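Local coordinates for nicotinate phosphoribosyltransferase (Saccharomyces cerevisiae, PDB 1VLP), which catalyses the ATP-dependent synthesis of nicotinate ribonucleotide from nicotinate and phosphoribosyl diphosphate, the first step of NAD biosynthesis from nicotinic acid, at residues 370-375 with 380-385; 202-207 with 234-239; 60-65 with 127-132; 53-58 with 384-389. All coordinates share one frame; numbering follows the deposited sequence. Where two conformers were deposited one is given.

Contact 1: 370-375 with 380-385; sequences TNDFRK and QVKSEP
A short antiparallel beta hairpin, which follows the one-turn helix 367-370 carrying T367, a residue inferred to bind phosphoribosyl diphosphate, pairs R374 with K382 as a non-hydrogen-bonded pair whose side chains diverge. Two backbone bonds tie the strands together: S383 N to F373 O at 2.9 Å, and K375 N to V381 O at 2.9 Å. At the outer end the K375 chain runs over V381, with CD 3.9 Å from V381 CG1. At the inner end the N371 amide slides past the P385 ring, ND2 sitting 3.7 Å from P385 CB, while its polar atoms are taken up by R193 O and the R195 guanidinium. Were N371 an alanine, R193 O and R195 NH2 would probably lose these partners and a gap would open beside P385. K382 extends with CG anti to the backbone N (chi1 -165°), and its ammonium reaches three waters. One of these, 2.8 Å from K382 NZ, also lies 2.7 Å from D372 OD1, within hydrogen-bonding reach. D372 OD1 and K382 NZ are 4.3 Å apart, beyond a salt bridge, and D372 OD2 pairs directly with K175. The lysine charge is probably stabilised by solvation and, at longer range, by the carboxylate of D372, with water linking the strands at this end.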
loop_
_atom_site.group_PDB
_atom_site.type_symbol
_atom_site.label_atom_id
_atom_site.label_comp_id
_atom_site.label_asym_id
_atom_site.label_seq_id
_atom_site.Cartn_x
_atom_site.Cartn_y
_atom_site.Cartn_z
ATOM N N THR A 370 -6.148 4.668 -10.790
ATOM C CA THR A 370 -5.120 5.679 -11.101
ATOM C C THR A 370 -4.225 5.334 -12.305
ATOM O O THR A 370 -3.352 6.138 -12.668
ATOM C CB THR A 370 -4.210 5.873 -9.864
ATOM O OG1 THR A 370 -3.599 4.606 -9.552
ATOM C CG2 THR A 370 -5.073 6.401 -8.710
ATOM N N ASN A 371 -4.384 4.137 -12.877
ATOM C CA ASN A 371 -3.612 3.735 -14.041
ATOM C C ASN A 371 -4.400 2.854 -15.013
ATOM O O ASN A 371 -3.974 1.761 -15.377
ATOM C CB ASN A 371 -2.228 3.143 -13.623
ATOM C CG ASN A 371 -1.146 3.411 -14.640
ATOM O OD1 ASN A 371 -1.439 3.569 -15.812
ATOM N ND2 ASN A 371 0.108 3.368 -14.212
ATOM N N ASP A 372 -5.538 3.405 -15.464
ATOM C CA ASP A 372 -6.434 2.797 -16.425
ATOM C C ASP A 372 -6.519 3.712 -17.658
ATOM O O ASP A 372 -7.361 4.608 -17.705
ATOM C CB ASP A 372 -7.830 2.566 -15.790
ATOM C CG ASP A 372 -8.792 1.845 -16.744
ATOM O OD1 ASP A 372 -8.327 1.371 -17.802
ATOM O OD2 ASP A 372 -10.006 1.745 -16.465
ATOM N N PHE A 373 -5.603 3.489 -18.606
ATOM C CA PHE A 373 -5.405 4.324 -19.804
ATOM C C PHE A 373 -5.425 3.456 -21.046
ATOM O O PHE A 373 -5.009 2.266 -21.018
ATOM C CB PHE A 373 -4.079 5.065 -19.719
ATOM C CG PHE A 373 -4.073 6.181 -18.736
ATOM C CD1 PHE A 373 -3.952 5.932 -17.382
ATOM C CD2 PHE A 373 -4.206 7.494 -19.157
ATOM C CE1 PHE A 373 -3.945 6.971 -16.482
ATOM C CE2 PHE A 373 -4.207 8.539 -18.261
ATOM C CZ PHE A 373 -4.089 8.294 -16.932
ATOM N N ARG A 374 -5.939 4.018 -22.132
ATOM C CA ARG A 374 -5.823 3.433 -23.462
ATOM C C ARG A 374 -4.742 4.163 -24.218
ATOM O O ARG A 374 -4.286 5.237 -23.823
ATOM C CB ARG A 374 -7.122 3.610 -24.265
ATOM C CG ARG A 374 -8.337 2.929 -23.725
ATOM C CD ARG A 374 -8.228 1.426 -23.691
ATOM N NE ARG A 374 -9.458 0.882 -23.111
ATOM C CZ ARG A 374 -10.622 0.772 -23.763
ATOM N NH1 ARG A 374 -10.732 1.143 -25.030
ATOM N NH2 ARG A 374 -11.690 0.284 -23.142
ATOM N N LYS A 375 -4.270 3.559 -25.304
ATOM C CA LYS A 375 -3.282 4.201 -26.141
ATOM C C LYS A 375 -3.974 5.328 -26.882
ATOM O O LYS A 375 -5.132 5.198 -27.266
ATOM C CB LYS A 375 -2.627 3.194 -27.112
ATOM C CG LYS A 375 -1.758 2.170 -26.408
ATOM C CD LYS A 375 -0.949 1.308 -27.358
ATOM C CE LYS A 375 0.039 0.433 -26.571
ATOM N NZ LYS A 375 1.192 1.246 -25.961
ATOM N N GLN A 380 -8.567 1.579 -28.664
ATOM C CA GLN A 380 -9.136 0.337 -28.122
ATOM C C GLN A 380 -8.105 -0.548 -27.439
ATOM O O GLN A 380 -8.469 -1.591 -26.883
ATOM C CB GLN A 380 -9.864 -0.445 -29.228
ATOM C CG GLN A 380 -11.003 0.342 -29.911
ATOM C CD GLN A 380 -11.982 0.967 -28.917
ATOM O OE1 GLN A 380 -12.271 2.168 -28.987
ATOM N NE2 GLN A 380 -12.481 0.162 -27.978
ATOM N N VAL A 381 -6.831 -0.164 -27.513
ATOM C CA VAL A 381 -5.751 -0.929 -26.898
ATOM C C VAL A 381 -5.328 -0.334 -25.533
ATOM O O VAL A 381 -5.204 0.859 -25.367
ATOM C CB VAL A 381 -4.549 -1.017 -27.844
ATOM C CG1 VAL A 381 -3.348 -1.711 -27.191
ATOM C CG2 VAL A 381 -4.966 -1.760 -29.162
ATOM N N LYS A 382 -5.135 -1.210 -24.568
ATOM C CA LYS A 382 -4.632 -0.833 -23.241
ATOM C C LYS A 382 -3.206 -0.261 -23.314
ATOM O O LYS A 382 -2.307 -0.779 -24.044
ATOM C CB LYS A 382 -4.623 -2.065 -22.328
ATOM C CG LYS A 382 -4.473 -1.767 -20.866
ATOM C CD LYS A 382 -4.343 -3.028 -20.035
ATOM C CE LYS A 382 -4.249 -2.710 -18.553
ATOM N NZ LYS A 382 -5.142 -1.561 -18.133
ATOM N N SER A 383 -2.986 0.806 -22.552
ATOM C CA SER A 383 -1.658 1.276 -22.289
ATOM C C SER A 383 -1.239 0.620 -20.985
ATOM O O SER A 383 -1.731 0.980 -19.922
ATOM C CB SER A 383 -1.601 2.799 -22.154
ATOM O OG SER A 383 -0.317 3.221 -21.794
ATOM N N GLU A 384 -0.312 -0.318 -21.068
ATOM C CA GLU A 384 0.009 -1.127 -19.929
ATOM C C GLU A 384 0.716 -0.327 -18.825
ATOM O O GLU A 384 1.650 0.379 -19.123
ATOM C CB GLU A 384 0.898 -2.259 -20.381
ATOM C CG GLU A 384 0.199 -3.173 -21.366
ATOM C CD GLU A 384 -0.659 -4.226 -20.694
ATOM O OE1 GLU A 384 -1.177 -3.984 -19.575
ATOM O OE2 GLU A 384 -0.813 -5.300 -21.305
ATOM N N PRO A 385 0.280 -0.468 -17.559
ATOM C CA PRO A 385 1.076 0.077 -16.423
ATOM C C PRO A 385 2.414 -0.608 -16.209
ATOM O O PRO A 385 2.643 -1.750 -16.654
ATOM C CB PRO A 385 0.209 -0.223 -15.188
ATOM C CG PRO A 385 -1.125 -0.409 -15.691
ATOM C CD PRO A 385 -0.930 -1.103 -17.037
HETATM O O HOH W 1 -3.834 1.224 -18.119
HETATM O O HOH W 2 -5.097 -0.786 -15.011
HETATM O O HOH W 3 -6.626 0.366 -19.600
HETATM O O HOH W 4 0.793 3.573 -24.268
HETATM O O HOH W 5 1.178 -0.698 -23.478
#

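Contact 2: 202-207 with 234-239; sequences LIMQGI and YGVKPI
M204 of helix 197-213 packs against one face of the ring of Y234, the last residue of helix 228-234, so that two helices flanking the parallel sheet of the barrel-like domain meet where the second one ends. The close part is a CH-pi contact: M204 CB stands over that face, 4.0 Å from the Y234 ring centroid and 27° off the normal, with 3.6 Å between M204 CB and Y234 CE2. Bends at chi2 and chi3 fold the selenomethionine chain back along the tyrosine, and its CE rests 3.9 Å from Y234 CB. Beyond the ring the fit is slacker, for M204 CE approaches V236 CG2 only to 4.3 Å. The solvent side differs in character. Here the partly exposed Q205 crosses the phenol end obliquely, and both polar groups turn to D201 one turn back on the helix, Y234 OH bonding its OD1 and Q205 NE2 its OD2. With a leucine in place of Y234, D201 OD1 is likely to lose its phenol partner, and M204 CB the flat face it rests on. The amide plane of Q205 is 26° from that of the tyrosine ring, and Q205 CG lies 3.3 Å from Y234 OH.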
loop_
_atom_site.group_PDB
_atom_site.type_symbol
_atom_site.label_atom_id
_atom_site.label_comp_id
_atom_site.label_asym_id
_atom_site.label_seq_id
_atom_site.Cartn_x
_atom_site.Cartn_y
_atom_site.Cartn_z
ATOM N N LEU A 202 -7.193 13.787 -10.984
ATOM C CA LEU A 202 -8.365 13.748 -11.860
ATOM C C LEU A 202 -9.339 12.662 -11.457
ATOM O O LEU A 202 -10.538 12.895 -11.477
ATOM C CB LEU A 202 -7.966 13.563 -13.321
ATOM C CG LEU A 202 -7.350 14.770 -13.998
ATOM C CD1 LEU A 202 -6.822 14.292 -15.336
ATOM C CD2 LEU A 202 -8.387 15.865 -14.107
ATOM N N ILE A 203 -8.850 11.482 -11.071
ATOM C CA ILE A 203 -9.749 10.413 -10.611
ATOM C C ILE A 203 -10.398 10.759 -9.254
ATOM O O ILE A 203 -11.557 10.451 -9.035
ATOM C CB ILE A 203 -9.143 8.992 -10.762
ATOM C CG1 ILE A 203 -8.082 8.710 -9.734
ATOM C CG2 ILE A 203 -8.693 8.764 -12.197
ATOM C CD1 ILE A 203 -8.648 8.285 -8.400
HETATM N N MSE A 204 -9.693 11.500 -8.409
HETATM C CA MSE A 204 -10.292 12.010 -7.164
HETATM C C MSE A 204 -11.459 12.937 -7.491
HETATM O O MSE A 204 -12.546 12.851 -6.888
HETATM C CB MSE A 204 -9.265 12.746 -6.302
HETATM C CG MSE A 204 -8.265 11.869 -5.529
HETATM SE SE MSE A 204 -9.127 10.531 -4.367
HETATM C CE MSE A 204 -10.124 11.795 -3.167
ATOM N N GLN A 205 -11.230 13.846 -8.433
ATOM C CA GLN A 205 -12.308 14.708 -8.992
ATOM C C GLN A 205 -13.511 13.926 -9.461
ATOM O O GLN A 205 -14.662 14.299 -9.123
ATOM C CB GLN A 205 -11.765 15.615 -10.101
ATOM C CG GLN A 205 -10.832 16.674 -9.597
ATOM C CD GLN A 205 -10.373 17.587 -10.740
ATOM O OE1 GLN A 205 -11.199 18.020 -11.529
ATOM N NE2 GLN A 205 -9.069 17.836 -10.849
ATOM N N GLY A 206 -13.280 12.822 -10.175
ATOM C CA GLY A 206 -14.393 11.979 -10.693
ATOM C C GLY A 206 -15.206 11.295 -9.638
ATOM O O GLY A 206 -16.453 11.307 -9.651
ATOM N N ILE A 207 -14.493 10.774 -8.664
ATOM C CA ILE A 207 -15.102 10.095 -7.509
ATOM C C ILE A 207 -15.960 11.125 -6.763
ATOM O O ILE A 207 -17.140 10.869 -6.481
ATOM C CB ILE A 207 -14.039 9.428 -6.596
ATOM C CG1 ILE A 207 -13.389 8.209 -7.299
ATOM C CG2 ILE A 207 -14.672 9.003 -5.224
ATOM C CD1 ILE A 207 -12.110 7.709 -6.671
ATOM N N TYR A 234 -9.594 16.830 -0.550
ATOM C CA TYR A 234 -10.987 16.554 -0.973
ATOM C C TYR A 234 -11.956 16.382 0.183
ATOM O O TYR A 234 -13.186 16.194 -0.024
ATOM C CB TYR A 234 -10.995 15.374 -1.960
ATOM C CG TYR A 234 -10.442 15.824 -3.276
ATOM C CD1 TYR A 234 -11.225 16.535 -4.173
ATOM C CD2 TYR A 234 -9.143 15.504 -3.661
ATOM C CE1 TYR A 234 -10.731 16.987 -5.385
ATOM C CE2 TYR A 234 -8.610 15.974 -4.887
ATOM C CZ TYR A 234 -9.413 16.710 -5.746
ATOM O OH TYR A 234 -8.912 17.156 -6.955
ATOM N N GLY A 235 -11.441 16.547 1.404
ATOM C CA GLY A 235 -12.259 16.544 2.598
ATOM C C GLY A 235 -12.868 15.208 2.948
ATOM O O GLY A 235 -13.983 15.156 3.474
ATOM N N VAL A 236 -12.122 14.142 2.695
ATOM C CA VAL A 236 -12.530 12.767 3.023
ATOM C C VAL A 236 -11.536 12.126 3.976
ATOM O O VAL A 236 -10.442 12.664 4.233
ATOM C CB VAL A 236 -12.768 11.926 1.720
ATOM C CG1 VAL A 236 -13.827 12.606 0.826
ATOM C CG2 VAL A 236 -11.519 11.712 0.927
ATOM N N LYS A 237 -11.905 10.972 4.539
ATOM C CA LYS A 237 -11.040 10.303 5.528
ATOM C C LYS A 237 -9.793 9.664 4.886
ATOM O O LYS A 237 -9.886 9.056 3.829
ATOM C CB LYS A 237 -11.812 9.157 6.189
ATOM C CG LYS A 237 -11.188 8.610 7.441
ATOM N N PRO A 238 -8.631 9.741 5.560
ATOM C CA PRO A 238 -7.502 8.915 5.090
ATOM C C PRO A 238 -7.656 7.483 5.629
ATOM O O PRO A 238 -8.037 7.303 6.794
ATOM C CB PRO A 238 -6.306 9.619 5.690
ATOM C CG PRO A 238 -6.840 10.214 6.983
ATOM C CD PRO A 238 -8.294 10.515 6.761
ATOM N N ILE A 239 -7.343 6.485 4.817
ATOM C CA ILE A 239 -7.671 5.074 5.132
ATOM C C ILE A 239 -6.358 4.269 5.114
ATOM O O ILE A 239 -5.549 4.373 4.173
ATOM C CB ILE A 239 -8.696 4.492 4.106
ATOM C CG1 ILE A 239 -9.983 5.343 4.041
ATOM C CG2 ILE A 239 -9.064 3.012 4.416
ATOM C CD1 ILE A 239 -10.723 5.480 5.356
#

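Contact 3: 60-65 with 127-132; sequences EAINWL and YKLKIL
Helix 60-65 runs over strand 127-132 with its axis 10.4 Å away and only 22° from parallel, the closest pair of CA atoms being those of I62 and L129. No hydrogen bond crosses the interface, which is made by apolar side chains reaching out from both backbones. I62 is the central one. With CG1 beside its backbone N (chi1 -68°) and CD1 extended beyond it, the longer branch points at the strand and serves two partners. Its tip, CD1, comes to 3.5 Å from Y127 CB and 3.7 Å from Y127 CG, meeting the root of the tyrosine, while the two side chains cross at about a right angle. Farther back, I62 CG1 lies 3.8 Å from L129 CD2, and these two chains slide past each other in opposite directions. The other methyl of L129, CD1, turns to the next helical turn and meets L65 CD1 at 4.0 Å, again across a right angle. L129 thus spreads its two branches between I62 and L65, residues three apart on one side of the helix. Around this row, L65 also touches A154 of helix 144-159, L129 packs on Y48 of the neighbouring strand, and I131 of the strand touches I151 of helix 144-159. Helix 59-71 and helix 144-159 lie against the same antiparallel sheet, in the layered alpha/beta arrangement of the N-terminal domain.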
loop_
_atom_site.group_PDB
_atom_site.type_symbol
_atom_site.label_atom_id
_atom_site.label_comp_id
_atom_site.label_asym_id
_atom_site.label_seq_id
_atom_site.Cartn_x
_atom_site.Cartn_y
_atom_site.Cartn_z
ATOM N N GLU A 60 16.904 10.154 -20.240
ATOM C CA GLU A 60 16.081 11.292 -19.787
ATOM C C GLU A 60 15.328 10.972 -18.492
ATOM O O GLU A 60 15.386 11.735 -17.515
ATOM C CB GLU A 60 15.050 11.670 -20.839
ATOM C CG GLU A 60 14.520 13.104 -20.668
ATOM C CD GLU A 60 13.627 13.569 -21.835
ATOM O OE1 GLU A 60 13.334 12.767 -22.770
ATOM O OE2 GLU A 60 13.226 14.758 -21.803
ATOM N N ALA A 61 14.643 9.826 -18.492
ATOM C CA ALA A 61 13.882 9.376 -17.292
ATOM C C ALA A 61 14.798 9.222 -16.077
ATOM O O ALA A 61 14.461 9.656 -14.959
ATOM C CB ALA A 61 13.202 8.075 -17.587
ATOM N N ILE A 62 15.961 8.615 -16.296
ATOM C CA ILE A 62 16.901 8.358 -15.212
ATOM C C ILE A 62 17.392 9.672 -14.586
ATOM O O ILE A 62 17.442 9.833 -13.347
ATOM C CB ILE A 62 18.044 7.465 -15.704
ATOM C CG1 ILE A 62 17.501 6.060 -16.004
ATOM C CG2 ILE A 62 19.227 7.427 -14.670
ATOM C CD1 ILE A 62 18.445 5.144 -16.805
ATOM N N ASN A 63 17.741 10.625 -15.447
ATOM C CA ASN A 63 18.251 11.902 -14.940
ATOM C C ASN A 63 17.157 12.640 -14.145
ATOM O O ASN A 63 17.464 13.258 -13.129
ATOM C CB ASN A 63 18.797 12.764 -16.078
ATOM C CG ASN A 63 20.067 12.174 -16.702
ATOM O OD1 ASN A 63 20.810 11.480 -16.029
ATOM N ND2 ASN A 63 20.300 12.459 -17.997
ATOM N N TRP A 64 15.914 12.618 -14.629
ATOM C CA TRP A 64 14.808 13.253 -13.940
ATOM C C TRP A 64 14.579 12.569 -12.584
ATOM O O TRP A 64 14.377 13.209 -11.580
ATOM C CB TRP A 64 13.548 13.205 -14.813
ATOM C CG TRP A 64 12.358 13.900 -14.288
ATOM C CD1 TRP A 64 12.022 15.198 -14.501
ATOM C CD2 TRP A 64 11.284 13.319 -13.542
ATOM N NE1 TRP A 64 10.801 15.476 -13.912
ATOM C CE2 TRP A 64 10.337 14.337 -13.310
ATOM C CE3 TRP A 64 11.022 12.035 -13.054
ATOM C CZ2 TRP A 64 9.159 14.100 -12.651
ATOM C CZ3 TRP A 64 9.832 11.807 -12.396
ATOM C CH2 TRP A 64 8.925 12.823 -12.197
ATOM N N LEU A 65 14.627 11.236 -12.592
ATOM C CA LEU A 65 14.487 10.487 -11.348
ATOM C C LEU A 65 15.547 10.856 -10.341
ATOM O O LEU A 65 15.259 11.002 -9.155
ATOM C CB LEU A 65 14.480 8.971 -11.612
ATOM C CG LEU A 65 13.114 8.456 -12.139
ATOM C CD1 LEU A 65 13.321 6.994 -12.652
ATOM C CD2 LEU A 65 12.042 8.522 -11.129
ATOM N N TYR A 127 17.686 0.952 -20.549
ATOM C CA TYR A 127 18.255 0.766 -19.211
ATOM C C TYR A 127 17.297 0.124 -18.243
ATOM O O TYR A 127 16.056 0.408 -18.269
ATOM C CB TYR A 127 18.637 2.139 -18.631
ATOM C CG TYR A 127 19.773 2.800 -19.360
ATOM C CD1 TYR A 127 19.551 3.578 -20.516
ATOM C CD2 TYR A 127 21.069 2.629 -18.925
ATOM C CE1 TYR A 127 20.615 4.169 -21.203
ATOM C CE2 TYR A 127 22.125 3.224 -19.589
ATOM C CZ TYR A 127 21.888 3.991 -20.734
ATOM O OH TYR A 127 22.968 4.543 -21.405
ATOM N N LYS A 128 17.872 -0.697 -17.365
ATOM C CA LYS A 128 17.180 -1.154 -16.179
ATOM C C LYS A 128 17.662 -0.361 -14.950
ATOM O O LYS A 128 18.822 0.024 -14.868
ATOM C CB LYS A 128 17.318 -2.669 -15.921
ATOM C CG LYS A 128 18.739 -3.217 -15.800
ATOM C CD LYS A 128 18.745 -4.716 -15.444
ATOM N N LEU A 129 16.736 -0.123 -14.034
ATOM C CA LEU A 129 17.020 0.556 -12.773
ATOM C C LEU A 129 17.377 -0.415 -11.679
ATOM O O LEU A 129 16.828 -1.521 -11.596
ATOM C CB LEU A 129 15.819 1.402 -12.289
ATOM C CG LEU A 129 15.076 2.241 -13.314
ATOM C CD1 LEU A 129 14.022 3.046 -12.618
ATOM C CD2 LEU A 129 16.037 3.099 -14.093
ATOM N N LYS A 130 18.347 -0.019 -10.859
ATOM C CA LYS A 130 18.692 -0.747 -9.661
ATOM C C LYS A 130 18.551 0.225 -8.493
ATOM O O LYS A 130 19.223 1.247 -8.461
ATOM C CB LYS A 130 20.115 -1.304 -9.754
ATOM C CG LYS A 130 20.442 -2.213 -8.608
ATOM C CD LYS A 130 21.791 -2.927 -8.793
ATOM C CE LYS A 130 22.374 -3.332 -7.456
ATOM N NZ LYS A 130 23.661 -4.097 -7.607
ATOM N N ILE A 131 17.670 -0.105 -7.560
ATOM C CA ILE A 131 17.412 0.757 -6.398
ATOM C C ILE A 131 17.365 -0.048 -5.130
ATOM O O ILE A 131 16.539 -0.940 -5.001
ATOM C CB ILE A 131 16.137 1.614 -6.551
ATOM C CG1 ILE A 131 16.208 2.515 -7.801
ATOM C CG2 ILE A 131 15.950 2.532 -5.323
ATOM C CD1 ILE A 131 14.823 3.009 -8.263
ATOM N N LEU A 132 18.267 0.271 -4.209
ATOM C CA LEU A 132 18.223 -0.238 -2.845
ATOM C C LEU A 132 18.067 0.902 -1.854
ATOM O O LEU A 132 18.699 1.930 -1.998
ATOM C CB LEU A 132 19.509 -0.977 -2.530
ATOM C CG LEU A 132 19.747 -2.271 -3.295
ATOM C CD1 LEU A 132 21.136 -2.722 -2.999
ATOM C CD2 LEU A 132 18.743 -3.307 -2.894
#

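Contact 4: 53-58 with 384-389; sequences SQLTFN and EPLNIV
L386 offers its two methyl groups to two different side chains of the loop 53-58. Its CD1 meets L55, 3.8 Å from L55 CB and 3.9 Å from L55 CD1, as the two leucines slide past each other in opposite directions. CD2 goes to the phenylalanine, 3.7 Å from F57 CZ, approaching the ring obliquely. The fork is set by the torsions of L386, whose CG is anti to the backbone N (chi1 -169°) with chi2 at 61°. L55 CD1 also lies against the backbone, 3.9 Å from P385 O. No hydrogen bond crosses the contact, and its side-chain meetings are apolar; it joins the connection between strand 43-50 and helix 59-71 of the N-terminal domain to the lead-in of strand 388-395, which enters the same antiparallel sheet from far along the chain. Outside this first shell, Y155 of helix 144-159 packs on L55 and meets the F57 ring edge-to-face, and Y48 touches F57 too. Backbone bonding of N387 with R51 fixes the lead-in, while N387 N also bonds S52 OG. Just past F57, N58 caps helix 59-71 through OD1, which accepts from A61 N, and its ND2 reaches F158 O.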
loop_
_atom_site.group_PDB
_atom_site.type_symbol
_atom_site.label_atom_id
_atom_site.label_comp_id
_atom_site.label_asym_id
_atom_site.label_seq_id
_atom_site.Cartn_x
_atom_site.Cartn_y
_atom_site.Cartn_z
ATOM N N SER A 53 9.609 -6.650 -17.030
ATOM C CA SER A 53 11.028 -6.413 -17.392
ATOM C C SER A 53 11.260 -6.099 -18.864
ATOM O O SER A 53 12.353 -5.694 -19.268
ATOM C CB SER A 53 11.928 -7.571 -16.955
ATOM O OG SER A 53 11.475 -8.789 -17.483
ATOM N N GLN A 54 10.243 -6.281 -19.684
ATOM C CA GLN A 54 10.357 -5.789 -21.057
ATOM C C GLN A 54 10.120 -4.276 -21.176
ATOM O O GLN A 54 10.322 -3.707 -22.253
ATOM C CB GLN A 54 9.403 -6.517 -21.976
ATOM C CG GLN A 54 9.769 -8.000 -22.253
ATOM C CD GLN A 54 11.128 -8.181 -22.945
ATOM O OE1 GLN A 54 11.351 -7.703 -24.066
ATOM N NE2 GLN A 54 12.033 -8.882 -22.281
ATOM N N LEU A 55 9.651 -3.642 -20.108
ATOM C CA LEU A 55 9.478 -2.205 -20.077
ATOM C C LEU A 55 10.758 -1.590 -19.501
ATOM O O LEU A 55 11.183 -1.932 -18.402
ATOM C CB LEU A 55 8.293 -1.810 -19.226
ATOM C CG LEU A 55 6.892 -2.327 -19.661
ATOM C CD1 LEU A 55 5.759 -1.623 -18.923
ATOM C CD2 LEU A 55 6.686 -2.272 -21.182
ATOM N N THR A 56 11.358 -0.669 -20.245
ATOM C CA THR A 56 12.689 -0.179 -19.959
ATOM C C THR A 56 12.741 1.346 -19.901
ATOM O O THR A 56 11.820 2.015 -20.332
ATOM C CB THR A 56 13.700 -0.647 -21.032
ATOM O OG1 THR A 56 13.487 0.008 -22.308
ATOM C CG2 THR A 56 13.634 -2.144 -21.185
ATOM N N PHE A 57 13.863 1.844 -19.400
ATOM C CA PHE A 57 14.060 3.271 -19.208
ATOM C C PHE A 57 15.101 3.876 -20.142
ATOM O O PHE A 57 15.963 3.186 -20.690
ATOM C CB PHE A 57 14.454 3.525 -17.742
ATOM C CG PHE A 57 13.292 3.347 -16.795
ATOM C CD1 PHE A 57 12.926 2.078 -16.341
ATOM C CD2 PHE A 57 12.502 4.446 -16.444
ATOM C CE1 PHE A 57 11.799 1.933 -15.509
ATOM C CE2 PHE A 57 11.434 4.302 -15.638
ATOM C CZ PHE A 57 11.073 3.016 -15.148
ATOM N N ASN A 58 15.023 5.189 -20.262
ATOM C CA ASN A 58 15.997 5.954 -21.029
ATOM C C ASN A 58 16.761 6.909 -20.142
ATOM O O ASN A 58 16.429 7.086 -18.946
ATOM C CB ASN A 58 15.343 6.653 -22.231
ATOM C CG ASN A 58 14.191 7.557 -21.879
ATOM O OD1 ASN A 58 14.098 8.146 -20.802
ATOM N ND2 ASN A 58 13.255 7.664 -22.830
ATOM N N GLU A 384 -0.312 -0.318 -21.068
ATOM C CA GLU A 384 0.009 -1.127 -19.929
ATOM C C GLU A 384 0.716 -0.327 -18.825
ATOM O O GLU A 384 1.650 0.379 -19.123
ATOM C CB GLU A 384 0.898 -2.259 -20.381
ATOM C CG GLU A 384 0.199 -3.173 -21.366
ATOM C CD GLU A 384 -0.659 -4.226 -20.694
ATOM O OE1 GLU A 384 -1.177 -3.984 -19.575
ATOM O OE2 GLU A 384 -0.813 -5.300 -21.305
ATOM N N PRO A 385 0.280 -0.468 -17.559
ATOM C CA PRO A 385 1.076 0.077 -16.423
ATOM C C PRO A 385 2.414 -0.608 -16.209
ATOM O O PRO A 385 2.643 -1.750 -16.654
ATOM C CB PRO A 385 0.209 -0.223 -15.188
ATOM C CG PRO A 385 -1.125 -0.409 -15.691
ATOM C CD PRO A 385 -0.930 -1.103 -17.037
ATOM N N LEU A 386 3.304 0.103 -15.544
ATOM C CA LEU A 386 4.568 -0.456 -15.105
ATOM C C LEU A 386 4.294 -1.241 -13.837
ATOM O O LEU A 386 3.761 -0.664 -12.885
ATOM C CB LEU A 386 5.520 0.719 -14.837
ATOM C CG LEU A 386 6.978 0.464 -14.617
ATOM C CD1 LEU A 386 7.602 -0.190 -15.861
ATOM C CD2 LEU A 386 7.656 1.804 -14.286
ATOM N N ASN A 387 4.634 -2.536 -13.834
ATOM C CA ASN A 387 4.430 -3.447 -12.688
ATOM C C ASN A 387 5.709 -3.468 -11.846
ATOM O O ASN A 387 6.537 -4.404 -11.980
ATOM C CB ASN A 387 4.117 -4.847 -13.188
ATOM C CG ASN A 387 3.798 -5.878 -12.056
ATOM O OD1 ASN A 387 3.851 -5.578 -10.854
ATOM N ND2 ASN A 387 3.489 -7.109 -12.465
ATOM N N ILE A 388 5.836 -2.452 -11.006
ATOM C CA ILE A 388 7.008 -2.294 -10.131
ATOM C C ILE A 388 6.611 -2.378 -8.653
ATOM O O ILE A 388 5.505 -1.997 -8.233
ATOM C CB ILE A 388 7.757 -0.974 -10.393
ATOM C CG1 ILE A 388 6.757 0.216 -10.403
ATOM C CG2 ILE A 388 8.518 -1.096 -11.739
ATOM C CD1 ILE A 388 7.349 1.592 -10.443
ATOM N N VAL A 389 7.572 -2.851 -7.865
ATOM C CA VAL A 389 7.425 -2.932 -6.405
ATOM C C VAL A 389 8.716 -2.537 -5.729
ATOM O O VAL A 389 9.751 -2.539 -6.377
ATOM C CB VAL A 389 7.047 -4.329 -5.944
ATOM C CG1 VAL A 389 5.720 -4.743 -6.570
ATOM C CG2 VAL A 389 8.116 -5.329 -6.237
#

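How the contacts relate
Contacts 1 and 4 share E384 and P385, so the hairpin 373-383 passes directly into the strand lead-in; the centres of the two contacts are about 13 Å apart. Contact 4 adjoins contact 3: Y127 N lies 2.8 Å from F57 O, a probable hydrogen bond, and L129 CG packs 3.7 Å from F57 CD1. Contact 2 touches contact 1 where I203 CG1 is 3.9 Å from T370 CG2, and its M204 side chain is about 10 Å from that of F189, which by similarity probably binds nicotinate. The N371 and P385 side chains each come within about 4 Å of that of T367, the inferred phosphoribosyl diphosphate site, placing contacts 1 and 4 beside it; contact 3 lies away from both sites.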